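Local coordinates for alpha-L-rhamnosidase (Klebsiella oxytoca, PDB 4XHC), which probably hydrolyses terminal alpha-L-rhamnose from rhamnosides as a family 78 glycoside hydrolase, and binds rhamnose in its pocket, at residues Val31-Leu40 with Asp293-Leu301; Ala218-Thr226 with Trp493-Phe504. All blocks are in the same frame, centred on the assembly; numbering follows the deposited sequence.

Overall arrangement
Interaction 1 and interaction 2 lie on opposite sides of the chain's centre, their centres about 35 Å apart and their nearest atoms about 19 Å apart, so they do not touch. Both lie near the rhamnose pocket without lining it. In interaction 1 the side chain of D297 comes within about 9 Å of the bound rhamnose; in interaction 2 the side chain of T226 is about 11 Å from the bound rhamnose. Interaction 1 is a surface contact that lays the first modelled residues, 31-40, along a loop and short strand of the catalytic domain. Interaction 2, more deeply buried, joins two helices of that domain and runs into the chain leading to E506 of the pocket.

Interaction 1 (Val31-Leu40 with Asp293-Leu301). With SO4 (sulfate ion), chain E.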
ATOM      1  N   VAL A  31       9.328   5.990  33.780  1.00 83.16           N
ATOM      2  CA  VAL A  31       9.458   4.532  34.126  1.00 81.92           C
ATOM      3  C   VAL A  31      10.883   4.027  33.861  1.00 80.23           C
ATOM      4  O   VAL A  31      11.225   3.689  32.729  1.00 77.22           O
ATOM      5  CB  VAL A  31       8.456   3.650  33.332  1.00 80.39           C
ATOM      6  CG1 VAL A  31       8.596   2.175  33.728  1.00 77.05           C
ATOM      7  CG2 VAL A  31       7.021   4.142  33.526  1.00 81.92           C
ATOM      8  N   MET A  32      11.701   3.969  34.911  1.00 80.91           N
ATOM      9  CA  MET A  32      13.119   3.617  34.773  1.00 80.18           C
ATOM     10  C   MET A  32      13.328   2.123  34.562  1.00 73.37           C
ATOM     11  O   MET A  32      12.732   1.315  35.263  1.00 71.21           O
ATOM     12  CB  MET A  32      13.887   4.053  36.022  1.00 86.65           C
ATOM     13  CG  MET A  32      13.906   5.556  36.282  1.00 91.75           C
ATOM     14  SD  MET A  32      14.748   6.537  35.022  1.00 98.20           S
ATOM     15  CE  MET A  32      16.009   5.448  34.339  1.00 95.36           C
ATOM     16  N   MET A  33      14.188   1.764  33.613  1.00 69.52           N
ATOM     17  CA  MET A  33      14.495   0.359  33.330  1.00 65.96           C
ATOM     18  C   MET A  33      15.977   0.072  33.559  1.00 65.82           C
ATOM     19  O   MET A  33      16.769   0.990  33.769  1.00 66.19           O
ATOM     20  CB  MET A  33      14.129   0.011  31.887  1.00 64.93           C
ATOM     21  CG  MET A  33      12.674   0.273  31.506  1.00 64.54           C
ATOM     22  SD  MET A  33      11.446  -0.798  32.302  1.00 63.31           S
ATOM     23  CE  MET A  33      11.745  -2.380  31.498  1.00 60.89           C
ATOM     24  N   THR A  34      16.332  -1.212  33.533  1.00 64.75           N
ATOM     25  CA  THR A  34      17.709  -1.682  33.758  1.00 65.67           C
ATOM     26  C   THR A  34      18.025  -2.814  32.771  1.00 64.25           C
ATOM     27  O   THR A  34      17.312  -3.809  32.693  1.00 60.71           O
ATOM     28  CB  THR A  34      17.931  -2.170  35.228  1.00 66.45           C
ATOM     29  OG1 THR A  34      17.982  -1.045  36.120  1.00 68.13           O
ATOM     30  CG2 THR A  34      19.233  -2.968  35.385  1.00 66.27           C
ATOM     31  N   ARG A  35      19.118  -2.658  32.039  1.00 66.73           N
ATOM     32  CA  ARG A  35      19.545  -3.637  31.058  1.00 67.26           C
ATOM     33  C   ARG A  35      20.605  -4.537  31.723  1.00 68.61           C
ATOM     34  O   ARG A  35      21.380  -4.053  32.540  1.00 68.95           O
ATOM     35  CB  ARG A  35      20.114  -2.877  29.854  1.00 69.24           C
ATOM     36  CG  ARG A  35      20.190  -3.654  28.550  1.00 69.84           C
ATOM     37  CD  ARG A  35      20.369  -2.722  27.348  1.00 71.58           C
ATOM     38  NE  ARG A  35      19.077  -2.210  26.894  1.00 70.90           N
ATOM     39  CZ  ARG A  35      18.247  -2.850  26.070  1.00 69.74           C
ATOM     40  NH1 ARG A  35      18.563  -4.041  25.565  1.00 69.46           N
ATOM     41  NH2 ARG A  35      17.088  -2.291  25.739  1.00 68.75           N
ATOM     42  N   HIS A  36      20.617  -5.836  31.401  1.00 68.44           N
ATOM     43  CA  HIS A  36      21.681  -6.764  31.848  1.00 69.58           C
ATOM     44  C   HIS A  36      22.387  -7.396  30.648  1.00 69.45           C
ATOM     45  O   HIS A  36      21.951  -8.438  30.158  1.00 67.36           O
ATOM     46  CB  HIS A  36      21.111  -7.876  32.725  1.00 70.49           C
ATOM     47  CG  HIS A  36      20.623  -7.404  34.055  1.00 72.73           C
ATOM     48  ND1 HIS A  36      19.291  -7.159  34.312  1.00 72.40           N
ATOM     49  CD2 HIS A  36      21.288  -7.119  35.199  1.00 75.13           C
ATOM     50  CE1 HIS A  36      19.154  -6.742  35.558  1.00 73.45           C
ATOM     51  NE2 HIS A  36      20.350  -6.711  36.116  1.00 76.42           N
ATOM     52  N   PRO A  37      23.484  -6.774  30.170  1.00 71.97           N
ATOM     53  CA  PRO A  37      24.096  -7.201  28.903  1.00 72.83           C
ATOM     54  C   PRO A  37      24.434  -8.691  28.836  1.00 73.37           C
ATOM     55  O   PRO A  37      24.280  -9.305  27.781  1.00 73.64           O
ATOM     56  CB  PRO A  37      25.372  -6.352  28.818  1.00 75.50           C
ATOM     57  CG  PRO A  37      25.097  -5.162  29.669  1.00 76.28           C
ATOM     58  CD  PRO A  37      24.226  -5.659  30.785  1.00 74.63           C
ATOM     59  N   ASN A  38      24.899  -9.252  29.948  1.00 76.17           N
ATOM     60  CA  ASN A  38      25.254 -10.676  30.021  1.00 77.42           C
ATOM     61  C   ASN A  38      24.064 -11.593  29.679  1.00 72.13           C
ATOM     62  O   ASN A  38      24.186 -12.484  28.830  1.00 69.01           O
ATOM     63  CB  ASN A  38      25.894 -11.036  31.389  1.00 82.44           C
ATOM     64  CG  ASN A  38      25.208 -10.351  32.587  1.00 86.51           C
ATOM     65  OD1 ASN A  38      25.253  -9.120  32.743  1.00 89.00           O
ATOM     66  ND2 ASN A  38      24.588 -11.155  33.451  1.00 87.95           N
ATOM     67  N   PHE A  39      22.916 -11.355  30.312  1.00 68.90           N
ATOM     68  CA  PHE A  39      21.723 -12.156  30.048  1.00 66.36           C
ATOM     69  C   PHE A  39      21.247 -12.005  28.603  1.00 65.16           C
ATOM     70  O   PHE A  39      20.790 -12.976  28.001  1.00 63.97           O
ATOM     71  CB  PHE A  39      20.565 -11.803  31.001  1.00 65.42           C
ATOM     72  CG  PHE A  39      20.826 -12.109  32.463  1.00 66.61           C
ATOM     73  CD1 PHE A  39      21.819 -13.000  32.870  1.00 68.07           C
ATOM     74  CD2 PHE A  39      20.036 -11.515  33.441  1.00 66.19           C
ATOM     75  CE1 PHE A  39      22.031 -13.262  34.219  1.00 68.83           C
ATOM     76  CE2 PHE A  39      20.246 -11.777  34.786  1.00 66.50           C
ATOM     77  CZ  PHE A  39      21.243 -12.648  35.176  1.00 67.61           C
ATOM     78  N   LEU A  40      21.352 -10.800  28.046  1.00 65.21           N
ATOM     79  CA  LEU A  40      20.880 -10.556  26.686  1.00 65.14           C
ATOM     80  C   LEU A  40      21.754 -11.216  25.621  1.00 67.98           C
ATOM     81  O   LEU A  40      21.239 -11.613  24.576  1.00 70.67           O
ATOM     82  CB  LEU A  40      20.761  -9.061  26.402  1.00 65.70           C
ATOM     83  CG  LEU A  40      19.714  -8.322  27.233  1.00 65.92           C
ATOM     84  CD1 LEU A  40      19.799  -6.829  26.961  1.00 67.22           C
ATOM     85  CD2 LEU A  40      18.305  -8.843  26.971  1.00 63.85           C
ATOM     86  N   ASP A 293      15.351  -3.946  18.570  1.00 67.70           N
ATOM     87  CA  ASP A 293      16.265  -4.512  19.549  1.00 68.84           C
ATOM     88  C   ASP A 293      15.400  -5.012  20.692  1.00 66.47           C
ATOM     89  O   ASP A 293      14.185  -4.897  20.627  1.00 64.72           O
ATOM     90  CB  ASP A 293      17.245  -3.446  20.036  1.00 72.48           C
ATOM     91  CG  ASP A 293      18.525  -4.035  20.605  1.00 75.31           C
ATOM     92  OD1 ASP A 293      18.453  -4.994  21.396  1.00 76.25           O
ATOM     93  OD2 ASP A 293      19.614  -3.534  20.264  1.00 79.17           O
ATOM     94  N   VAL A 294      16.009  -5.576  21.726  1.00 66.85           N
ATOM     95  CA  VAL A 294      15.256  -6.067  22.872  1.00 65.37           C
ATOM     96  C   VAL A 294      14.801  -4.889  23.735  1.00 65.84           C
ATOM     97  O   VAL A 294      15.630  -4.196  24.326  1.00 67.34           O
ATOM     98  CB  VAL A 294      16.091  -7.047  23.721  1.00 64.40           C
ATOM     99  CG1 VAL A 294      15.314  -7.476  24.962  1.00 63.03           C
ATOM    100  CG2 VAL A 294      16.491  -8.259  22.894  1.00 64.28           C
ATOM    101  N   ILE A 295      13.489  -4.650  23.775  1.00 63.17           N
ATOM    102  CA  ILE A 295      12.906  -3.664  24.683  1.00 62.59           C
ATOM    103  C   ILE A 295      11.775  -4.328  25.446  1.00 60.48           C
ATOM    104  O   ILE A 295      10.866  -4.899  24.847  1.00 61.50           O
ATOM    105  CB  ILE A 295      12.329  -2.415  23.971  1.00 63.78           C
ATOM    106  CG1 ILE A 295      13.324  -1.819  22.966  1.00 68.03           C
ATOM    107  CG2 ILE A 295      11.943  -1.347  24.991  1.00 63.35           C
ATOM    108  CD1 ILE A 295      12.905  -1.968  21.514  1.00 67.95           C
ATOM    109  N   ALA A 296      11.812  -4.214  26.767  1.00 57.67           N
ATOM    110  CA  ALA A 296      10.796  -4.782  27.624  1.00 53.85           C
ATOM    111  C   ALA A 296       9.727  -3.722  27.809  1.00 51.51           C
ATOM    112  O   ALA A 296      10.021  -2.524  27.901  1.00 50.57           O
ATOM    113  CB  ALA A 296      11.396  -5.176  28.959  1.00 54.44           C
ATOM    114  N   ASP A 297       8.481  -4.158  27.853  1.00 49.85           N
ATOM    115  CA  ASP A 297       7.374  -3.223  27.854  1.00 50.98           C
ATOM    116  C   ASP A 297       7.305  -2.507  29.189  1.00 51.37           C
ATOM    117  O   ASP A 297       7.850  -2.990  30.181  1.00 55.89           O
ATOM    118  CB  ASP A 297       6.067  -3.966  27.554  1.00 50.21           C
ATOM    119  CG  ASP A 297       4.944  -3.041  27.080  1.00 50.40           C
ATOM    120  OD1 ASP A 297       5.218  -1.947  26.532  1.00 51.37           O
ATOM    121  OD2 ASP A 297       3.772  -3.423  27.266  1.00 50.51           O
ATOM    122  N   ASP A 298       6.645  -1.353  29.210  1.00 52.13           N
ATOM    123  CA  ASP A 298       6.336  -0.655  30.461  1.00 52.16           C
ATOM    124  C   ASP A 298       4.974  -1.086  31.053  1.00 50.37           C
ATOM    125  O   ASP A 298       4.272  -0.281  31.648  1.00 50.94           O
ATOM    126  CB  ASP A 298       6.400   0.864  30.262  1.00 54.12           C
ATOM    127  CG  ASP A 298       5.384   1.377  29.252  1.00 55.50           C
ATOM    128  OD1 ASP A 298       4.487   0.619  28.822  1.00 55.03           O
ATOM    129  OD2 ASP A 298       5.481   2.563  28.891  1.00 59.91           O
ATOM    130  N   THR A 299       4.623  -2.360  30.898  1.00 49.63           N
ATOM    131  CA  THR A 299       3.380  -2.920  31.428  1.00 50.28           C
ATOM    132  C   THR A 299       3.762  -3.974  32.441  1.00 49.48           C
ATOM    133  O   THR A 299       4.525  -4.883  32.125  1.00 51.06           O
ATOM    134  CB  THR A 299       2.555  -3.588  30.309  1.00 49.95           C
ATOM    135  OG1 THR A 299       2.155  -2.597  29.363  1.00 50.69           O
ATOM    136  CG2 THR A 299       1.316  -4.282  30.860  1.00 48.82           C
ATOM    137  N   PHE A 300       3.251  -3.852  33.661  1.00 49.23           N
ATOM    138  CA  PHE A 300       3.667  -4.739  34.746  1.00 47.93           C
ATOM    139  C   PHE A 300       2.458  -5.361  35.403  1.00 46.37           C
ATOM    140  O   PHE A 300       1.572  -4.652  35.839  1.00 45.19           O
ATOM    141  CB  PHE A 300       4.522  -3.967  35.749  1.00 48.20           C
ATOM    142  CG  PHE A 300       5.772  -3.412  35.138  1.00 49.47           C
ATOM    143  CD1 PHE A 300       6.901  -4.216  34.989  1.00 49.29           C
ATOM    144  CD2 PHE A 300       5.811  -2.104  34.665  1.00 49.71           C
ATOM    145  CE1 PHE A 300       8.053  -3.716  34.403  1.00 50.15           C
ATOM    146  CE2 PHE A 300       6.962  -1.600  34.083  1.00 51.08           C
ATOM    147  CZ  PHE A 300       8.082  -2.406  33.945  1.00 51.01           C
ATOM    148  N   LEU A 301       2.451  -6.694  35.464  1.00 46.30           N
ATOM    149  CA  LEU A 301       1.349  -7.466  36.017  1.00 45.85           C
ATOM    150  C   LEU A 301       1.799  -8.368  37.178  1.00 46.51           C
ATOM    151  O   LEU A 301       2.769  -9.113  37.080  1.00 49.45           O
ATOM    152  CB  LEU A 301       0.701  -8.301  34.915  1.00 44.82           C
ATOM    153  CG  LEU A 301      -0.098  -7.516  33.860  1.00 45.04           C
ATOM    154  CD1 LEU A 301      -0.355  -8.368  32.630  1.00 44.03           C
ATOM    155  CD2 LEU A 301      -1.421  -6.992  34.415  1.00 46.30           C
TER
HETATM  156  S   SO4 E 902      17.213   1.170  27.998  1.00125.06           S
HETATM  157  O1  SO4 E 902      16.966  -0.229  27.579  1.00130.13           O
HETATM  158  O2  SO4 E 902      16.513   1.429  29.283  1.00116.47           O
HETATM  159  O3  SO4 E 902      18.681   1.368  28.129  1.00123.72           O
HETATM  160  O4  SO4 E 902      16.686   2.091  26.966  1.00122.88           O
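V31 to R35 run antiparallel to I295-D298 but too far off to pair: the CA atoms of V31 and D298 are 7.1 Å apart, those of R35 and I295 9.2 Å. Each backbone finds its strand partner elsewhere, 33-35 against strand 277-279 and 295-296 against 287-289, so side chains bridge the gap. R35 makes the polar part of the bridge, both hydrogen bonds that cross the contact. With CG anti to the backbone N (chi1 -160°) and a bend at chi3, its guanidinium is brought up to the V294 carbonyl. NH2 donates to V294 O at 2.8 Å, nearly in line with the C=O bond and in the guanidinium plane; NH1 adds a weak bond to the same oxygen. Another edge, formed by NE and NH2, grips O1 of a sulfate ion, 2.8 Å from NH2, probably picked up from the crystallisation liquor. In this crystal the two acceptors thus hold the guanidinium's rotation, while D293 OD1, out of its plane and too far for a salt bridge, probably adds only a favourable charge. Farther along, M33 folds at chi2 and chi3 to set CE 3.8 Å from A296 CB and to bring SD to the rim of the F300 ring, 4.1 Å from CZ. V31 CG1 reaches that rim too, at CE2 (4.1 Å), and R279 makes a cation-pi contact with the ring. Back at the R35 end, L40 CD2 rests on V294 CG1 (3.9 Å). D298 turns its carboxylate to the second subunit, bonding to K186 and S116 there, so the V31 end also belongs to the dimer interface. A Met-aromatic contact and an arginine on a carbonyl tie the N-terminal strand and helix to the 287-289/295-296 hairpin of the largely helical six-hairpin glycosidase domain.

Interaction 2 (Ala218-Thr226 with Trp493-Phe504); sequences AIDNVAVLT and WGAMVDYGADTF
V222 and F504 meet almost at right angles, the valine methyl CG1 pointing down on the phenyl ring, 3.5 Å from its centroid and 8° off the normal: a CH-pi contact. W493 takes the opposite face, its CD1 over the ring centre and its indole plane directed at F504, sandwiching the phenyl between methyl and indole edge. Around the rim, A223 CB lies in the ring plane and I219 O approaches CE2. I219 continues the apolar seam, CG2 against the ring at CZ (3.9 Å), CG1 towards V497 CG2, and CD1 over the backbone of G494, where helices 218-226 and 493-498 cross at 81°. After the second helix closes in a Schellman motif at G500, the chain turns across the V222-T226 end of the first. L225 CD2 packs beside D502 O, and T226 OG1 receives F504 N at 3.0 Å, 164° at the hydrogen. That hydroxyl donates to V222 O, which T226 N reaches from the other face of the carbonyl plane. The relay satisfies a buried amide and the sandwich restrains the ring; with F504 also backbone-bonded to H528 of the rhamnose pocket, the contact may help place the chain ahead of E506.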
ATOM      1  N   ALA A 218      -8.321 -35.514  17.497  1.00 63.21           N
ATOM      2  CA  ALA A 218      -8.677 -34.356  16.671  1.00 60.65           C
ATOM      3  C   ALA A 218      -8.327 -33.032  17.355  1.00 58.01           C
ATOM      4  O   ALA A 218      -7.840 -32.104  16.713  1.00 57.41           O
ATOM      5  CB  ALA A 218     -10.159 -34.394  16.330  1.00 60.49           C
ATOM      6  N   ILE A 219      -8.574 -32.964  18.659  1.00 57.21           N
ATOM      7  CA  ILE A 219      -8.226 -31.797  19.472  1.00 55.38           C
ATOM      8  C   ILE A 219      -6.712 -31.614  19.572  1.00 55.64           C
ATOM      9  O   ILE A 219      -6.200 -30.500  19.455  1.00 52.68           O
ATOM     10  CB  ILE A 219      -8.841 -31.910  20.886  1.00 54.75           C
ATOM     11  CG1 ILE A 219     -10.356 -31.728  20.802  1.00 54.77           C
ATOM     12  CG2 ILE A 219      -8.252 -30.878  21.834  1.00 52.88           C
ATOM     13  CD1 ILE A 219     -11.104 -32.136  22.055  1.00 55.32           C
ATOM     14  N   ASP A 220      -5.999 -32.709  19.800  1.00 59.34           N
ATOM     15  CA  ASP A 220      -4.543 -32.665  19.843  1.00 61.53           C
ATOM     16  C   ASP A 220      -3.947 -32.157  18.523  1.00 59.41           C
ATOM     17  O   ASP A 220      -3.005 -31.366  18.542  1.00 58.13           O
ATOM     18  CB  ASP A 220      -3.976 -34.043  20.194  1.00 65.79           C
ATOM     19  CG  ASP A 220      -2.451 -34.065  20.204  1.00 69.50           C
ATOM     20  OD1 ASP A 220      -1.840 -33.637  21.214  1.00 70.91           O
ATOM     21  OD2 ASP A 220      -1.864 -34.521  19.195  1.00 72.55           O
ATOM     22  N   ASN A 221      -4.493 -32.592  17.389  1.00 58.38           N
ATOM     23  CA  ASN A 221      -3.996 -32.130  16.086  1.00 57.28           C
ATOM     24  C   ASN A 221      -4.136 -30.628  15.919  1.00 53.88           C
ATOM     25  O   ASN A 221      -3.208 -29.958  15.472  1.00 52.85           O
ATOM     26  CB  ASN A 221      -4.692 -32.841  14.929  1.00 58.98           C
ATOM     27  CG  ASN A 221      -4.238 -34.273  14.775  1.00 62.22           C
ATOM     28  OD1 ASN A 221      -3.079 -34.607  15.027  1.00 65.32           O
ATOM     29  ND2 ASN A 221      -5.149 -35.134  14.357  1.00 64.19           N
ATOM     30  N   VAL A 222      -5.286 -30.095  16.294  1.00 51.98           N
ATOM     31  CA  VAL A 222      -5.501 -28.655  16.215  1.00 50.04           C
ATOM     32  C   VAL A 222      -4.587 -27.897  17.180  1.00 48.91           C
ATOM     33  O   VAL A 222      -4.055 -26.840  16.841  1.00 47.41           O
ATOM     34  CB  VAL A 222      -6.973 -28.321  16.475  1.00 50.25           C
ATOM     35  CG1 VAL A 222      -7.174 -26.823  16.659  1.00 49.60           C
ATOM     36  CG2 VAL A 222      -7.824 -28.843  15.324  1.00 51.17           C
ATOM     37  N   ALA A 223      -4.394 -28.448  18.375  1.00 50.06           N
ATOM     38  CA  ALA A 223      -3.508 -27.853  19.378  1.00 49.38           C
ATOM     39  C   ALA A 223      -2.072 -27.741  18.887  1.00 50.36           C
ATOM     40  O   ALA A 223      -1.455 -26.695  18.993  1.00 49.86           O
ATOM     41  CB  ALA A 223      -3.548 -28.670  20.656  1.00 49.76           C
ATOM     42  N   VAL A 224      -1.551 -28.831  18.346  1.00 53.60           N
ATOM     43  CA  VAL A 224      -0.172 -28.866  17.873  1.00 55.36           C
ATOM     44  C   VAL A 224       0.066 -27.836  16.771  1.00 55.00           C
ATOM     45  O   VAL A 224       1.092 -27.158  16.785  1.00 56.94           O
ATOM     46  CB  VAL A 224       0.229 -30.284  17.392  1.00 57.79           C
ATOM     47  CG1 VAL A 224       1.580 -30.269  16.682  1.00 58.25           C
ATOM     48  CG2 VAL A 224       0.275 -31.249  18.571  1.00 59.10           C
ATOM     49  N   LEU A 225      -0.868 -27.715  15.824  1.00 54.70           N
ATOM     50  CA  LEU A 225      -0.737 -26.721  14.742  1.00 54.57           C
ATOM     51  C   LEU A 225      -0.735 -25.311  15.312  1.00 54.02           C
ATOM     52  O   LEU A 225       0.002 -24.447  14.831  1.00 53.94           O
ATOM     53  CB  LEU A 225      -1.859 -26.856  13.709  1.00 55.04           C
ATOM     54  CG  LEU A 225      -1.866 -25.837  12.554  1.00 55.57           C
ATOM     55  CD1 LEU A 225      -0.536 -25.827  11.805  1.00 55.67           C
ATOM     56  CD2 LEU A 225      -3.033 -26.098  11.598  1.00 55.62           C
ATOM     57  N   THR A 226      -1.561 -25.095  16.338  1.00 52.85           N
ATOM     58  CA  THR A 226      -1.628 -23.818  17.033  1.00 51.47           C
ATOM     59  C   THR A 226      -0.270 -23.436  17.590  1.00 52.58           C
ATOM     60  O   THR A 226       0.190 -22.309  17.406  1.00 53.92           O
ATOM     61  CB  THR A 226      -2.642 -23.849  18.198  1.00 50.25           C
ATOM     62  OG1 THR A 226      -3.898 -24.360  17.734  1.00 49.90           O
ATOM     63  CG2 THR A 226      -2.843 -22.459  18.756  1.00 49.13           C
ATOM     64  N   TRP A 493     -13.020 -27.453  24.121  1.00 48.37           N
ATOM     65  CA  TRP A 493     -12.166 -27.440  22.925  1.00 47.87           C
ATOM     66  C   TRP A 493     -12.779 -28.210  21.750  1.00 48.44           C
ATOM     67  O   TRP A 493     -12.577 -27.840  20.598  1.00 48.46           O
ATOM     68  CB  TRP A 493     -10.784 -27.995  23.235  1.00 48.35           C
ATOM     69  CG  TRP A 493      -9.877 -27.042  23.971  1.00 47.82           C
ATOM     70  CD1 TRP A 493      -8.999 -26.172  23.418  1.00 47.64           C
ATOM     71  CD2 TRP A 493      -9.741 -26.900  25.384  1.00 48.75           C
ATOM     72  NE1 TRP A 493      -8.334 -25.482  24.391  1.00 46.03           N
ATOM     73  CE2 TRP A 493      -8.763 -25.918  25.610  1.00 47.24           C
ATOM     74  CE3 TRP A 493     -10.347 -27.516  26.487  1.00 51.65           C
ATOM     75  CZ2 TRP A 493      -8.375 -25.531  26.888  1.00 48.00           C
ATOM     76  CZ3 TRP A 493      -9.969 -27.125  27.761  1.00 51.11           C
ATOM     77  CH2 TRP A 493      -8.996 -26.137  27.950  1.00 50.07           C
ATOM     78  N   GLY A 494     -13.533 -29.269  22.034  1.00 48.72           N
ATOM     79  CA  GLY A 494     -14.271 -29.980  20.985  1.00 50.96           C
ATOM     80  C   GLY A 494     -15.305 -29.121  20.270  1.00 51.81           C
ATOM     81  O   GLY A 494     -15.598 -29.333  19.087  1.00 51.95           O
ATOM     82  N   ALA A 495     -15.861 -28.148  20.994  1.00 52.26           N
ATOM     83  CA  ALA A 495     -16.801 -27.184  20.411  1.00 52.73           C
ATOM     84  C   ALA A 495     -16.125 -26.318  19.354  1.00 52.41           C
ATOM     85  O   ALA A 495     -16.699 -26.085  18.293  1.00 54.70           O
ATOM     86  CB  ALA A 495     -17.416 -26.310  21.489  1.00 51.57           C
ATOM     87  N   MET A 496     -14.911 -25.855  19.645  1.00 50.92           N
ATOM     88  CA  MET A 496     -14.134 -25.081  18.678  1.00 50.66           C
ATOM     89  C   MET A 496     -13.795 -25.926  17.461  1.00 52.39           C
ATOM     90  O   MET A 496     -13.892 -25.455  16.327  1.00 52.23           O
ATOM     91  CB  MET A 496     -12.862 -24.514  19.317  1.00 49.07           C
ATOM     92  CG  MET A 496     -13.120 -23.275  20.168  1.00 48.83           C
ATOM     93  SD  MET A 496     -11.627 -22.491  20.816  1.00 48.23           S
ATOM     94  CE  MET A 496     -11.198 -23.626  22.124  1.00 47.96           C
ATOM     95  N   VAL A 497     -13.438 -27.186  17.688  1.00 53.70           N
ATOM     96  CA  VAL A 497     -13.174 -28.092  16.577  1.00 56.41           C
ATOM     97  C   VAL A 497     -14.429 -28.295  15.732  1.00 59.39           C
ATOM     98  O   VAL A 497     -14.365 -28.151  14.507  1.00 61.44           O
ATOM     99  CB  VAL A 497     -12.643 -29.457  17.049  1.00 56.87           C
ATOM    100  CG1 VAL A 497     -12.599 -30.452  15.890  1.00 58.60           C
ATOM    101  CG2 VAL A 497     -11.263 -29.287  17.671  1.00 55.49           C
ATOM    102  N   ASP A 498     -15.558 -28.598  16.376  1.00 60.17           N
ATOM    103  CA  ASP A 498     -16.833 -28.790  15.657  1.00 62.62           C
ATOM    104  C   ASP A 498     -17.267 -27.552  14.852  1.00 62.83           C
ATOM    105  O   ASP A 498     -17.873 -27.690  13.793  1.00 63.47           O
ATOM    106  CB  ASP A 498     -17.958 -29.192  16.617  1.00 64.10           C
ATOM    107  CG  ASP A 498     -17.773 -30.592  17.201  1.00 66.08           C
ATOM    108  OD1 ASP A 498     -17.149 -31.464  16.552  1.00 66.43           O
ATOM    109  OD2 ASP A 498     -18.262 -30.817  18.331  1.00 66.77           O
ATOM    110  N   TYR A 499     -16.956 -26.357  15.356  1.00 61.70           N
ATOM    111  CA  TYR A 499     -17.208 -25.109  14.631  1.00 62.55           C
ATOM    112  C   TYR A 499     -16.317 -24.950  13.388  1.00 61.07           C
ATOM    113  O   TYR A 499     -16.575 -24.092  12.555  1.00 61.79           O
ATOM    114  CB  TYR A 499     -16.985 -23.882  15.534  1.00 63.66           C
ATOM    115  CG  TYR A 499     -18.122 -23.479  16.475  1.00 66.56           C
ATOM    116  CD1 TYR A 499     -19.415 -23.245  16.007  1.00 69.36           C
ATOM    117  CD2 TYR A 499     -17.875 -23.270  17.833  1.00 67.14           C
ATOM    118  CE1 TYR A 499     -20.430 -22.858  16.872  1.00 70.78           C
ATOM    119  CE2 TYR A 499     -18.883 -22.886  18.700  1.00 68.14           C
ATOM    120  CZ  TYR A 499     -20.152 -22.677  18.218  1.00 69.97           C
ATOM    121  OH  TYR A 499     -21.124 -22.290  19.101  1.00 71.67           O
ATOM    122  N   GLY A 500     -15.252 -25.739  13.291  1.00 60.23           N
ATOM    123  CA  GLY A 500     -14.386 -25.756  12.110  1.00 59.92           C
ATOM    124  C   GLY A 500     -13.040 -25.064  12.289  1.00 57.75           C
ATOM    125  O   GLY A 500     -12.415 -24.684  11.306  1.00 56.94           O
ATOM    126  N   ALA A 501     -12.573 -24.930  13.529  1.00 56.07           N
ATOM    127  CA  ALA A 501     -11.309 -24.251  13.810  1.00 54.62           C
ATOM    128  C   ALA A 501     -10.113 -25.071  13.346  1.00 55.89           C
ATOM    129  O   ALA A 501     -10.065 -26.273  13.572  1.00 56.96           O
ATOM    130  CB  ALA A 501     -11.185 -23.967  15.295  1.00 52.43           C
ATOM    131  N   ASP A 502      -9.159 -24.414  12.685  1.00 56.45           N
ATOM    132  CA  ASP A 502      -7.881 -25.035  12.325  1.00 56.66           C
ATOM    133  C   ASP A 502      -6.876 -24.903  13.469  1.00 54.44           C
ATOM    134  O   ASP A 502      -5.976 -25.743  13.620  1.00 54.09           O
ATOM    135  CB  ASP A 502      -7.292 -24.369  11.087  1.00 58.05           C
ATOM    136  CG  ASP A 502      -8.158 -24.540   9.858  1.00 60.93           C
ATOM    137  OD1 ASP A 502      -8.324 -25.695   9.405  1.00 62.80           O
ATOM    138  OD2 ASP A 502      -8.647 -23.510   9.333  1.00 62.35           O
ATOM    139  N   THR A 503      -7.036 -23.824  14.240  1.00 51.65           N
ATOM    140  CA  THR A 503      -6.205 -23.511  15.395  1.00 49.56           C
ATOM    141  C   THR A 503      -7.094 -22.988  16.516  1.00 48.14           C
ATOM    142  O   THR A 503      -8.163 -22.449  16.251  1.00 48.31           O
ATOM    143  CB  THR A 503      -5.168 -22.438  15.051  1.00 48.51           C
ATOM    144  OG1 THR A 503      -5.822 -21.306  14.486  1.00 47.20           O
ATOM    145  CG2 THR A 503      -4.181 -22.971  14.048  1.00 51.03           C
ATOM    146  N   PHE A 504      -6.660 -23.140  17.766  1.00 46.59           N
ATOM    147  CA  PHE A 504      -7.486 -22.705  18.891  1.00 45.77           C
ATOM    148  C   PHE A 504      -7.410 -21.194  19.142  1.00 44.99           C
ATOM    149  O   PHE A 504      -6.389 -20.545  18.890  1.00 43.12           O
ATOM    150  CB  PHE A 504      -7.178 -23.512  20.157  1.00 45.28           C
ATOM    151  CG  PHE A 504      -7.662 -24.930  20.087  1.00 46.26           C
ATOM    152  CD1 PHE A 504      -8.969 -25.210  19.720  1.00 47.31           C
ATOM    153  CD2 PHE A 504      -6.813 -25.984  20.360  1.00 47.02           C
ATOM    154  CE1 PHE A 504      -9.422 -26.514  19.632  1.00 48.37           C
ATOM    155  CE2 PHE A 504      -7.261 -27.290  20.275  1.00 48.13           C
ATOM    156  CZ  PHE A 504      -8.568 -27.555  19.909  1.00 48.66           C
TER